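Hypothetical UPF0131 protein PH0828 (Pyrococcus horikoshii, PDB 1V30) is of uncertain function but is a putative gamma-glutamylcyclotransferase, a member of a family of enzymes that act on gamma-glutamyl compounds. Local coordinates at residues A[62-65]-A[66-70]. Sequence-based numbering, arbitrary orientation.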
loop_
_atom_site.group_PDB
_atom_site.type_symbol
_atom_site.label_atom_id
_atom_site.label_comp_id
_atom_site.label_asym_id
_atom_site.label_seq_id
_atom_site.Cartn_x
_atom_site.Cartn_y
_atom_site.Cartn_z
ATOM N N TYR A 62 7.208 2.793 6.353
ATOM C CA TYR A 62 7.323 3.989 7.177
ATOM C C TYR A 62 7.186 3.701 8.659
ATOM O O TYR A 62 6.613 2.685 9.065
ATOM C CB TYR A 62 6.228 5.004 6.837
ATOM C CG TYR A 62 6.266 5.573 5.446
ATOM C CD1 TYR A 62 5.759 4.857 4.364
ATOM C CD2 TYR A 62 6.821 6.828 5.208
ATOM C CE1 TYR A 62 5.800 5.376 3.077
ATOM C CE2 TYR A 62 6.871 7.358 3.928
ATOM C CZ TYR A 62 6.360 6.628 2.868
ATOM O OH TYR A 62 6.417 7.139 1.595
ATOM N N GLU A 63 7.716 4.617 9.462
ATOM C CA GLU A 63 7.591 4.551 10.909
ATOM C C GLU A 63 6.691 5.746 11.195
ATOM O O GLU A 63 7.014 6.871 10.807
ATOM C CB GLU A 63 8.936 4.761 11.614
ATOM C CG GLU A 63 9.954 3.651 11.435
ATOM C CD GLU A 63 11.121 3.786 12.401
ATOM O OE1 GLU A 63 12.132 3.075 12.227
ATOM O OE2 GLU A 63 11.024 4.604 13.339
ATOM N N VAL A 64 5.555 5.507 11.844
ATOM C CA VAL A 64 4.620 6.580 12.165
ATOM C C VAL A 64 4.303 6.544 13.656
ATOM O O VAL A 64 4.378 5.486 14.278
ATOM C CB VAL A 64 3.293 6.424 11.380
ATOM C CG1 VAL A 64 3.575 6.357 9.891
ATOM C CG2 VAL A 64 2.552 5.174 11.837
ATOM N N ASP A 65 3.963 7.692 14.237
ATOM C CA ASP A 65 3.628 7.703 15.655
ATOM C C ASP A 65 2.212 7.172 15.850
ATOM O O ASP A 65 1.464 6.999 14.886
ATOM C CB ASP A 65 3.771 9.107 16.266
ATOM C CG ASP A 65 2.972 10.160 15.533
ATOM O OD1 ASP A 65 1.795 9.907 15.204
ATOM O OD2 ASP A 65 3.519 11.260 15.305
ATOM N N LYS A 66 1.858 6.902 17.100
ATOM C CA LYS A 66 0.550 6.360 17.440
ATOM C C LYS A 66 -0.617 7.201 16.931
ATOM O O LYS A 66 -1.560 6.672 16.338
ATOM C CB LYS A 66 0.440 6.196 18.958
ATOM C CG LYS A 66 -0.842 5.530 19.433
ATOM C CD LYS A 66 -0.791 5.275 20.934
ATOM C CE LYS A 66 -2.057 4.599 21.436
ATOM N NZ LYS A 66 -1.961 4.272 22.887
ATOM N N GLU A 67 -0.549 8.507 17.155
ATOM C CA GLU A 67 -1.611 9.410 16.734
ATOM C C GLU A 67 -1.819 9.345 15.223
ATOM O O GLU A 67 -2.952 9.284 14.749
ATOM C CB GLU A 67 -1.276 10.840 17.169
ATOM C CG GLU A 67 -2.488 11.709 17.473
ATOM C CD GLU A 67 -3.015 12.440 16.257
ATOM O OE1 GLU A 67 -2.260 13.255 15.689
ATOM O OE2 GLU A 67 -4.182 12.206 15.875
ATOM N N THR A 68 -0.724 9.346 14.471
ATOM C CA THR A 68 -0.807 9.282 13.017
ATOM C C THR A 68 -1.437 7.965 12.569
ATOM O O THR A 68 -2.322 7.955 11.714
ATOM C CB THR A 68 0.587 9.421 12.375
ATOM O OG1 THR A 68 1.132 10.708 12.695
ATOM C CG2 THR A 68 0.497 9.279 10.863
ATOM N N PHE A 69 -0.990 6.855 13.148
ATOM C CA PHE A 69 -1.547 5.559 12.782
ATOM C C PHE A 69 -3.047 5.500 13.058
ATOM O O PHE A 69 -3.819 5.027 12.225
ATOM C CB PHE A 69 -0.864 4.425 13.545
ATOM C CG PHE A 69 -1.411 3.069 13.202
ATOM C CD1 PHE A 69 -1.001 2.413 12.046
ATOM C CD2 PHE A 69 -2.388 2.481 13.996
ATOM C CE1 PHE A 69 -1.562 1.191 11.684
ATOM C CE2 PHE A 69 -2.955 1.258 13.642
ATOM C CZ PHE A 69 -2.540 0.613 12.483
ATOM N N GLU A 70 -3.463 5.969 14.232
ATOM C CA GLU A 70 -4.879 5.953 14.579
ATOM C C GLU A 70 -5.708 6.805 13.622
ATOM O O GLU A 70 -6.830 6.433 13.268
ATOM C CB GLU A 70 -5.084 6.426 16.022
ATOM C CG GLU A 70 -4.590 5.423 17.055
ATOM C CD GLU A 70 -4.899 5.835 18.486
ATOM O OE1 GLU A 70 -5.679 6.789 18.681
ATOM O OE2 GLU A 70 -4.365 5.197 19.415
#
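D65 extends its carboxylate forward to the first turn of helix 66-72, where a single oxygen, OD1, receives two donors from T68. The backbone N of T68 lies 2.7 Å from D65 OD1, nearly in line with the C-O bond, and its N-H points at the acceptor with an angle of 158°. The hydroxyl of the same residue closes in from above the carboxylate plane, with T68 OG1 also 2.7 Å from D65 OD1. Because CG of D65 is tucked between its own backbone N and carbonyl carbon (chi1 55°), the carboxylate can reach T68; together the two bonds should restrict its rotation. The main chain continues the grip, F69 N donating to D65 O at 3.0 Å in the first i to i+4 bond of the helix.

Beside these bonds, the side chain of V64 packs against the helix start. Its CG2 lies 3.9 Å from F69 CB, and its CB is 4.0 Å from T68 CG2. V64 and F69 both touch V8, so that this apolar side faces strand 8-12, and F69 also touches I10.

The other flank is looser and faces solvent: K66 extends away from the strand as a straight chain, and E67 bends at chi2 (-89°) toward R71, its salt-bridge partner one turn on. The whole is an Asp N-cap with its capping bond to the N3 amide, placed where strand 56-64, the central strand of a three-stranded antiparallel sheet, passes through the single residue D65 into the short helix 66-72.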